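Local coordinates for SMI1/KNR4 family protein (Pseudomonas syringae pv. tomato, PDB 2PAG) that is of unknown function but binds calcium and belongs to the SMI1/KNR4 (SUKH) family of alpha/beta proteins, at residues Glu10-Val15 against Asp51-Ser56; Glu32-Asn37 against Tyr70-Cys75; Arg85-Ile90 against Cys99-Gly104. One frame throughout, in Å; residues are numbered along the deposited sequence.

Contact 1 (Glu10-Val15 against Asp51-Ser56); sequences EANEPV and DVVYGS
Asn12 and Val53 come within 5.2 Å of each other, CA to CA, where the chain leaving helix 2-11 runs at 106° to the loop 51-56 that follows helix 40-49. Two firm bonds and a weaker one cross here. The amide of Val53 gives its N-H to Asn12 OD1 at 2.9 Å, in the plane of the side-chain carbonyl and nearly straight at 161°. Asn12 sets its CG opposite the backbone N (chi1 179°), which brings OD1 up to the loop backbone. The return bond runs from Glu13 N to Val53 O at 2.8 Å, so Val53 is gripped through both its N-H and its carbonyl. Glu13 then crosses the Val53 side chain at about a right angle, and its OE2 takes the weak bond from Gly55 N at 3.4 Å. On one flank Ala11 CB packs against Tyr54 CD1 at 3.7 Å, with Ala11 O at the edge of the same ring; on another, Val15 CG1 meets Val53 CG1 tip to tip at 3.9 Å. Nearby, Asp51 is salt-bridged to Arg9, a second tie to helix 2-11. Each bond between the segments uses a main-chain group, tying together two irregular backbones at the surface.

Contact 2 (Glu32-Asn37 against Tyr70-Cys75); sequences EQLFIN and YLPEVC
Leu34 sets its two methyl branches against Pro72 and Cys75 at the start of helix 71-81: CD2 lies nearest Pro72 CA (3.9 Å) and CD1 nearest Cys75 SG (4.0 Å), with Leu71 CG a looser neighbour of CD1 at 4.3 Å. Its CG lies opposite the carbonyl carbon (chi1 -66°), which carries the fork out from helix 24-34. This is a meeting of helix ends: Phe35, with positive phi, is the C-prime residue of a Schellman motif closing helix 24-34, and Tyr70 is the N-cap residue of helix 71-81. Beside the leucine, Gln33 reaches out with an extended chain and crosses Tyr70 at about a right angle, its amide plane turned 43° from the phenol ring. Gln33 OE1 and Tyr70 OH stand 3.8 Å apart and are bridged by a water, which donates to Gln33 OE1 at 2.6 Å and lies at the ring edge, in its plane. One face of that ring is packed from within the same segment: Pro72 CD, two residues on, sits 3.4 Å above the plane, over the centre. Ile30, one turn before Leu34 on helix 24-34, touches Tyr70, Leu71 and Pro72.

Contact 3 (Arg85-Ile90 against Cys99-Gly104); sequences RELIPI and CVEEDG. With CA (calcium ion), chain B; CA (calcium ion), chain C.
Leu87 and Glu101 lie side by side, pointing the same way, where the beta hairpin of strands 88-93 and 96-100 gives way to a type I turn, Glu101 to Gly104. This turn carries two of the protein ligands of the calcium site, Glu101 and Asp103; Thr105, the third, follows directly. Glu101 OE1 binds the first calcium at 2.1 Å, and Asp103 grips the same ion with both carboxylate oxygens. Asp103 OD2 also links the two ions, 2.5 Å from the first and 2.4 Å from the second, which has four waters around it. Glu101 holds its CG opposite the carbonyl carbon (chi1 -66°) and runs extended to the metal, with Leu87 CD2 lying 3.8 Å from Glu101 CG. The turn is closed by Gly104 N bonding to Glu101 O. Where the strands part, a water donates to both Glu86 O and Val100 O. Behind it Ile88 and Val100 form an antiparallel hydrogen-bonded pair: Ile88 N bonds to Val100 O at 3.1 Å, almost straight (172°), and Val100 N returns to Ile88 O at 2.8 Å. Both side chains touch Phe42 of helix 40-49, while Val100 CG2 packs against Ile90 CB. On the other sheet face Pro89 packs on helix 71-81 and Leu87 CB meets Cys99 CB at 3.7 Å. The non-hydrogen-bonded pair there is close, with Pro89 CA 3.9 Å from Cys99 CA.

Contacts 2 and 3 are neighbours, their centres 11 Å apart, and they touch directly: Leu34 O is probably hydrogen-bonded to Arg85 NH2 at 3.0 Å, Ile36 CG1 packs on Ile88 CD1 at 3.7 Å, and Cys75 SG lies 3.7 Å from Pro89 CD. The helix ends of contact 2 thus lie against the strand that pairs with 96-100, beyond which the turn of contact 3 holds the calcium ions. Contact 1 sits on the opposite side of the chain's centre from both, its centre 24 Å from each of theirs, and away from the calcium site. The segments of contacts 1 and 2 alternate along the chain, although the two do not touch (nearest atoms about 12 Å apart), whereas contact 3 follows after both.

Contact 1 (Glu10-Val15 against Asp51-Ser56)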
loop_
_atom_site.group_PDB
_atom_site.type_symbol
_atom_site.label_atom_id
_atom_site.label_comp_id
_atom_site.label_asym_id
_atom_site.label_seq_id
_atom_site.Cartn_x
_atom_site.Cartn_y
_atom_site.Cartn_z
ATOM N N GLU A 10 2.629 11.987 12.376
ATOM C CA GLU A 10 3.582 12.556 13.318
ATOM C C GLU A 10 4.892 11.768 13.405
ATOM O O GLU A 10 5.903 12.286 13.888
ATOM C CB GLU A 10 2.913 12.694 14.692
ATOM C CG GLU A 10 1.795 13.734 14.675
ATOM C CD GLU A 10 1.144 13.985 16.029
ATOM O OE1 GLU A 10 1.640 13.475 17.055
ATOM O OE2 GLU A 10 0.124 14.711 16.051
ATOM N N ALA A 11 4.884 10.530 12.919
ATOM C CA ALA A 11 6.089 9.710 12.950
ATOM C C ALA A 11 6.861 9.839 11.642
ATOM O O ALA A 11 7.963 9.294 11.509
ATOM C CB ALA A 11 5.730 8.250 13.195
ATOM N N ASN A 12 6.280 10.564 10.686
ATOM C CA ASN A 12 6.899 10.754 9.375
ATOM C C ASN A 12 8.352 11.189 9.468
ATOM O O ASN A 12 8.680 12.157 10.160
ATOM C CB ASN A 12 6.137 11.788 8.547
ATOM C CG ASN A 12 6.783 12.024 7.194
ATOM O OD1 ASN A 12 6.826 11.126 6.356
ATOM N ND2 ASN A 12 7.304 13.232 6.982
ATOM N N GLU A 13 9.215 10.484 8.746
ATOM C CA GLU A 13 10.641 10.781 8.757
ATOM C C GLU A 13 11.060 11.683 7.603
ATOM O O GLU A 13 10.685 11.462 6.448
ATOM C CB GLU A 13 11.431 9.475 8.702
ATOM C CG GLU A 13 11.003 8.447 9.734
ATOM C CD GLU A 13 11.680 7.107 9.529
ATOM O OE1 GLU A 13 12.199 6.870 8.417
ATOM O OE2 GLU A 13 11.683 6.286 10.467
ATOM N N PRO A 14 11.858 12.716 7.896
ATOM C CA PRO A 14 12.293 13.615 6.830
ATOM C C PRO A 14 13.172 12.920 5.798
ATOM O O PRO A 14 13.976 12.045 6.135
ATOM C CB PRO A 14 13.038 14.715 7.586
ATOM C CG PRO A 14 13.560 14.006 8.795
ATOM C CD PRO A 14 12.384 13.152 9.202
ATOM N N VAL A 15 12.990 13.305 4.538
ATOM C CA VAL A 15 13.768 12.769 3.425
ATOM C C VAL A 15 14.124 13.945 2.519
ATOM O O VAL A 15 13.524 15.016 2.629
ATOM C CB VAL A 15 12.974 11.708 2.614
ATOM C CG1 VAL A 15 12.787 10.449 3.448
ATOM C CG2 VAL A 15 11.633 12.268 2.179
ATOM N N ASP A 51 2.084 9.577 1.781
ATOM C CA ASP A 51 3.220 10.490 1.655
ATOM C C ASP A 51 4.133 10.298 2.866
ATOM O O ASP A 51 5.136 10.999 3.030
ATOM C CB ASP A 51 2.743 11.946 1.576
ATOM C CG ASP A 51 2.013 12.398 2.828
ATOM O OD1 ASP A 51 1.337 11.563 3.460
ATOM O OD2 ASP A 51 2.100 13.603 3.171
ATOM N N VAL A 52 3.790 9.327 3.703
ATOM C CA VAL A 52 4.555 9.040 4.909
ATOM C C VAL A 52 5.737 8.087 4.722
ATOM O O VAL A 52 5.664 7.085 3.987
ATOM C CB VAL A 52 3.626 8.478 6.025
ATOM C CG1 VAL A 52 4.446 8.029 7.224
ATOM C CG2 VAL A 52 2.623 9.547 6.445
ATOM N N VAL A 53 6.836 8.434 5.385
ATOM C CA VAL A 53 8.059 7.644 5.372
ATOM C C VAL A 53 8.275 7.205 6.817
ATOM O O VAL A 53 8.351 8.049 7.716
ATOM C CB VAL A 53 9.257 8.496 4.902
ATOM C CG1 VAL A 53 10.524 7.664 4.910
ATOM C CG2 VAL A 53 8.980 9.053 3.510
ATOM N N TYR A 54 8.342 5.894 7.048
ATOM C CA TYR A 54 8.541 5.377 8.400
ATOM C C TYR A 54 9.008 3.926 8.474
ATOM O O TYR A 54 8.582 3.077 7.686
ATOM C CB TYR A 54 7.252 5.473 9.220
ATOM C CG TYR A 54 7.426 4.914 10.615
ATOM C CD1 TYR A 54 7.976 5.693 11.631
ATOM C CD2 TYR A 54 7.122 3.582 10.896
ATOM C CE1 TYR A 54 8.225 5.160 12.890
ATOM C CE2 TYR A 54 7.370 3.038 12.153
ATOM C CZ TYR A 54 7.922 3.833 13.144
ATOM O OH TYR A 54 8.181 3.303 14.387
ATOM N N GLY A 55 9.874 3.658 9.444
ATOM C CA GLY A 55 10.359 2.310 9.675
ATOM C C GLY A 55 11.139 1.630 8.572
ATOM O O GLY A 55 11.867 2.275 7.816
ATOM N N SER A 56 10.974 0.310 8.490
ATOM C CA SER A 56 11.680 -0.508 7.508
ATOM C C SER A 56 10.816 -0.981 6.344
ATOM O O SER A 56 11.221 -1.871 5.595
ATOM C CB SER A 56 12.289 -1.736 8.193
ATOM O OG SER A 56 11.278 -2.568 8.744
HETATM O O HOH W 1 12.788 4.714 7.519
#

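Contact 2 (Glu32-Asn37 against Tyr70-Cys75)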
loop_
_atom_site.group_PDB
_atom_site.type_symbol
_atom_site.label_atom_id
_atom_site.label_comp_id
_atom_site.label_asym_id
_atom_site.label_seq_id
_atom_site.Cartn_x
_atom_site.Cartn_y
_atom_site.Cartn_z
ATOM N N GLU A 32 -8.002 3.027 -13.309
ATOM C CA GLU A 32 -8.261 2.809 -14.724
ATOM C C GLU A 32 -7.074 2.173 -15.435
ATOM O O GLU A 32 -7.251 1.304 -16.288
ATOM C CB GLU A 32 -8.642 4.132 -15.387
ATOM C CG GLU A 32 -9.837 4.795 -14.723
ATOM C CD GLU A 32 -10.231 6.097 -15.390
ATOM O OE1 GLU A 32 -9.329 6.920 -15.665
ATOM O OE2 GLU A 32 -11.442 6.301 -15.626
ATOM N N GLN A 33 -5.866 2.598 -15.083
ATOM C CA GLN A 33 -4.656 2.048 -15.689
ATOM C C GLN A 33 -4.511 0.559 -15.427
ATOM O O GLN A 33 -4.011 -0.184 -16.277
ATOM C CB GLN A 33 -3.417 2.722 -15.122
ATOM C CG GLN A 33 -3.136 4.098 -15.621
ATOM C CD GLN A 33 -1.931 4.678 -14.918
ATOM O OE1 GLN A 33 -0.858 4.060 -14.879
ATOM N NE2 GLN A 33 -2.097 5.863 -14.351
ATOM N N LEU A 34 -4.925 0.133 -14.236
ATOM C CA LEU A 34 -4.816 -1.269 -13.848
ATOM C C LEU A 34 -6.121 -2.028 -14.050
ATOM O O LEU A 34 -6.197 -3.234 -13.806
ATOM C CB LEU A 34 -4.377 -1.356 -12.386
ATOM C CG LEU A 34 -2.966 -0.827 -12.111
ATOM C CD1 LEU A 34 -2.796 -0.558 -10.628
ATOM C CD2 LEU A 34 -1.936 -1.836 -12.590
ATOM N N PHE A 35 -7.141 -1.307 -14.505
ATOM C CA PHE A 35 -8.466 -1.867 -14.741
ATOM C C PHE A 35 -8.936 -2.644 -13.521
ATOM O O PHE A 35 -9.364 -3.794 -13.617
ATOM C CB PHE A 35 -8.474 -2.780 -15.969
ATOM C CG PHE A 35 -9.786 -2.769 -16.707
ATOM C CD1 PHE A 35 -10.171 -1.650 -17.439
ATOM C CD2 PHE A 35 -10.657 -3.851 -16.631
ATOM C CE1 PHE A 35 -11.405 -1.603 -18.081
ATOM C CE2 PHE A 35 -11.897 -3.818 -17.270
ATOM C CZ PHE A 35 -12.276 -2.692 -17.999
ATOM N N ILE A 36 -8.851 -1.996 -12.368
ATOM C CA ILE A 36 -9.253 -2.612 -11.118
ATOM C C ILE A 36 -9.899 -1.545 -10.250
ATOM O O ILE A 36 -9.763 -0.349 -10.506
ATOM C CB ILE A 36 -8.029 -3.191 -10.374
ATOM C CG1 ILE A 36 -8.486 -4.089 -9.221
ATOM C CG2 ILE A 36 -7.169 -2.054 -9.838
ATOM C CD1 ILE A 36 -9.212 -5.339 -9.664
ATOM N N ASN A 37 -10.622 -1.984 -9.232
ATOM C CA ASN A 37 -11.260 -1.056 -8.318
ATOM C C ASN A 37 -10.477 -1.186 -7.021
ATOM O O ASN A 37 -10.354 -2.285 -6.482
ATOM C CB ASN A 37 -12.723 -1.451 -8.103
ATOM C CG ASN A 37 -13.519 -0.380 -7.387
ATOM O OD1 ASN A 37 -13.301 -0.109 -6.205
ATOM N ND2 ASN A 37 -14.446 0.243 -8.104
ATOM N N TYR A 70 5.834 2.762 -6.907
ATOM C CA TYR A 70 4.737 3.162 -7.791
ATOM C C TYR A 70 3.796 1.972 -8.001
ATOM O O TYR A 70 4.174 0.965 -8.598
ATOM C CB TYR A 70 5.313 3.648 -9.126
ATOM C CG TYR A 70 4.296 4.258 -10.054
ATOM C CD1 TYR A 70 3.450 5.278 -9.621
ATOM C CD2 TYR A 70 4.184 3.824 -11.373
ATOM C CE1 TYR A 70 2.513 5.853 -10.485
ATOM C CE2 TYR A 70 3.251 4.390 -12.242
ATOM C CZ TYR A 70 2.422 5.402 -11.794
ATOM O OH TYR A 70 1.518 5.964 -12.669
ATOM N N LEU A 71 2.554 2.105 -7.539
ATOM C CA LEU A 71 1.592 1.005 -7.606
ATOM C C LEU A 71 1.480 0.215 -8.910
ATOM O O LEU A 71 1.504 -1.019 -8.885
ATOM C CB LEU A 71 0.200 1.488 -7.169
ATOM C CG LEU A 71 -0.867 0.412 -6.923
ATOM C CD1 LEU A 71 -0.326 -0.679 -5.988
ATOM C CD2 LEU A 71 -2.105 1.058 -6.313
ATOM N N PRO A 72 1.352 0.894 -10.062
ATOM C CA PRO A 72 1.243 0.119 -11.303
ATOM C C PRO A 72 2.453 -0.777 -11.555
ATOM O O PRO A 72 2.303 -1.902 -12.035
ATOM C CB PRO A 72 1.075 1.198 -12.368
ATOM C CG PRO A 72 0.343 2.281 -11.624
ATOM C CD PRO A 72 1.112 2.325 -10.317
ATOM N N GLU A 73 3.649 -0.279 -11.242
ATOM C CA GLU A 73 4.861 -1.073 -11.434
ATOM C C GLU A 73 4.956 -2.193 -10.399
ATOM O O GLU A 73 5.389 -3.299 -10.719
ATOM C CB GLU A 73 6.114 -0.191 -11.361
ATOM C CG GLU A 73 6.243 0.843 -12.478
ATOM C CD GLU A 73 6.673 0.254 -13.819
ATOM O OE1 GLU A 73 6.812 1.037 -14.785
ATOM O OE2 GLU A 73 6.878 -0.976 -13.915
ATOM N N VAL A 74 4.567 -1.910 -9.157
ATOM C CA VAL A 74 4.602 -2.928 -8.112
ATOM C C VAL A 74 3.615 -4.055 -8.457
ATOM O O VAL A 74 3.901 -5.233 -8.244
ATOM C CB VAL A 74 4.250 -2.322 -6.718
ATOM C CG1 VAL A 74 4.152 -3.415 -5.677
ATOM C CG2 VAL A 74 5.324 -1.325 -6.296
ATOM N N CYS A 75 2.452 -3.692 -8.996
ATOM C CA CYS A 75 1.449 -4.685 -9.372
ATOM C C CYS A 75 1.982 -5.587 -10.475
ATOM O O CYS A 75 1.883 -6.811 -10.393
ATOM C CB CYS A 75 0.166 -4.008 -9.859
ATOM S SG CYS A 75 -0.872 -3.343 -8.545
HETATM O O HOH W 2 1.405 5.353 -15.063
#

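Contact 3 (Arg85-Ile90 against Cys99-Gly104)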
loop_
_atom_site.group_PDB
_atom_site.type_symbol
_atom_site.label_atom_id
_atom_site.label_comp_id
_atom_site.label_asym_id
_atom_site.label_seq_id
_atom_site.Cartn_x
_atom_site.Cartn_y
_atom_site.Cartn_z
ATOM N N ARG A 85 -3.965 -11.968 -9.492
ATOM C CA ARG A 85 -4.375 -10.678 -10.057
ATOM C C ARG A 85 -5.453 -9.968 -9.239
ATOM O O ARG A 85 -5.538 -8.739 -9.240
ATOM C CB ARG A 85 -4.885 -10.877 -11.489
ATOM C CG ARG A 85 -5.400 -9.609 -12.179
ATOM C CD ARG A 85 -4.275 -8.629 -12.471
ATOM N NE ARG A 85 -4.570 -7.775 -13.621
ATOM C CZ ARG A 85 -5.313 -6.673 -13.582
ATOM N NH1 ARG A 85 -5.853 -6.267 -12.443
ATOM N NH2 ARG A 85 -5.512 -5.974 -14.692
ATOM N N GLU A 86 -6.279 -10.750 -8.552
ATOM C CA GLU A 86 -7.366 -10.217 -7.736
ATOM C C GLU A 86 -6.889 -9.501 -6.469
ATOM O O GLU A 86 -7.667 -8.811 -5.808
ATOM C CB GLU A 86 -8.312 -11.357 -7.348
ATOM C CG GLU A 86 -7.656 -12.424 -6.490
ATOM C CD GLU A 86 -8.495 -13.676 -6.362
ATOM O OE1 GLU A 86 -9.679 -13.566 -5.974
ATOM O OE2 GLU A 86 -7.968 -14.774 -6.647
ATOM N N LEU A 87 -5.614 -9.673 -6.136
ATOM C CA LEU A 87 -5.026 -9.049 -4.951
ATOM C C LEU A 87 -4.178 -7.854 -5.363
ATOM O O LEU A 87 -3.357 -7.957 -6.280
ATOM C CB LEU A 87 -4.145 -10.061 -4.206
ATOM C CG LEU A 87 -4.806 -11.354 -3.721
ATOM C CD1 LEU A 87 -3.786 -12.181 -2.927
ATOM C CD2 LEU A 87 -6.021 -11.017 -2.852
ATOM N N ILE A 88 -4.371 -6.723 -4.687
ATOM C CA ILE A 88 -3.600 -5.518 -4.990
ATOM C C ILE A 88 -2.552 -5.281 -3.912
ATOM O O ILE A 88 -2.886 -5.077 -2.744
ATOM C CB ILE A 88 -4.490 -4.262 -5.053
ATOM C CG1 ILE A 88 -5.614 -4.459 -6.067
ATOM C CG2 ILE A 88 -3.641 -3.050 -5.435
ATOM C CD1 ILE A 88 -6.647 -3.345 -6.048
ATOM N N PRO A 89 -1.266 -5.283 -4.288
ATOM C CA PRO A 89 -0.223 -5.060 -3.282
ATOM C C PRO A 89 -0.325 -3.729 -2.562
ATOM O O PRO A 89 -0.628 -2.706 -3.171
ATOM C CB PRO A 89 1.067 -5.148 -4.092
ATOM C CG PRO A 89 0.708 -6.091 -5.188
ATOM C CD PRO A 89 -0.674 -5.641 -5.589
ATOM N N ILE A 90 -0.090 -3.748 -1.254
ATOM C CA ILE A 90 -0.081 -2.515 -0.490
ATOM C C ILE A 90 1.361 -2.288 -0.043
ATOM O O ILE A 90 1.773 -1.158 0.186
ATOM C CB ILE A 90 -1.048 -2.550 0.739
ATOM C CG1 ILE A 90 -0.908 -1.241 1.517
ATOM C CG2 ILE A 90 -0.737 -3.743 1.663
ATOM C CD1 ILE A 90 -1.955 -1.042 2.602
ATOM N N CYS A 99 -0.793 -7.827 0.400
ATOM C CA CYS A 99 -1.770 -7.486 -0.633
ATOM C C CYS A 99 -3.162 -7.364 -0.061
ATOM O O CYS A 99 -3.476 -7.967 0.967
ATOM C CB CYS A 99 -1.791 -8.559 -1.719
ATOM S SG CYS A 99 -0.176 -8.986 -2.394
ATOM N N VAL A 100 -4.012 -6.627 -0.765
ATOM C CA VAL A 100 -5.370 -6.392 -0.308
ATOM C C VAL A 100 -6.431 -7.060 -1.172
ATOM O O VAL A 100 -6.427 -6.938 -2.406
ATOM C CB VAL A 100 -5.645 -4.887 -0.245
ATOM C CG1 VAL A 100 -6.947 -4.618 0.487
ATOM C CG2 VAL A 100 -4.484 -4.190 0.458
ATOM N N GLU A 101 -7.332 -7.777 -0.503
ATOM C CA GLU A 101 -8.434 -8.463 -1.163
ATOM C C GLU A 101 -9.472 -7.424 -1.560
ATOM O O GLU A 101 -9.431 -6.276 -1.100
ATOM C CB GLU A 101 -9.100 -9.464 -0.216
ATOM C CG GLU A 101 -8.264 -10.643 0.206
ATOM C CD GLU A 101 -9.131 -11.736 0.802
ATOM O OE1 GLU A 101 -10.038 -11.405 1.600
ATOM O OE2 GLU A 101 -8.911 -12.921 0.474
ATOM N N GLU A 102 -10.413 -7.831 -2.407
ATOM C CA GLU A 102 -11.456 -6.923 -2.858
ATOM C C GLU A 102 -12.292 -6.399 -1.693
ATOM O O GLU A 102 -12.762 -5.257 -1.734
ATOM C CB GLU A 102 -12.329 -7.630 -3.898
ATOM C CG GLU A 102 -11.493 -8.203 -5.039
ATOM C CD GLU A 102 -12.321 -8.868 -6.122
ATOM O OE1 GLU A 102 -13.097 -8.157 -6.800
ATOM O OE2 GLU A 102 -12.188 -10.102 -6.294
ATOM N N ASP A 103 -12.457 -7.212 -0.648
ATOM C CA ASP A 103 -13.230 -6.786 0.512
ATOM C C ASP A 103 -12.399 -6.088 1.583
ATOM O O ASP A 103 -12.894 -5.803 2.674
ATOM C CB ASP A 103 -14.022 -7.957 1.133
ATOM C CG ASP A 103 -13.136 -9.075 1.678
ATOM O OD1 ASP A 103 -11.943 -8.848 1.958
ATOM O OD2 ASP A 103 -13.664 -10.194 1.854
ATOM N N GLY A 104 -11.136 -5.814 1.270
ATOM C CA GLY A 104 -10.292 -5.102 2.214
ATOM C C GLY A 104 -9.335 -5.876 3.092
ATOM O O GLY A 104 -8.453 -5.264 3.704
HETATM CA CA CA B . -11.612 -11.089 2.964
HETATM CA CA CA C . -15.351 -11.804 1.551
HETATM O O HOH W 3 -8.210 -6.385 -4.546
HETATM O O HOH W 4 -13.859 -12.349 -0.493
HETATM O O HOH W 5 -15.892 -11.106 3.793
HETATM O O HOH W 6 -16.994 -9.603 1.988
HETATM O O HOH W 7 -16.479 -10.666 -0.329
#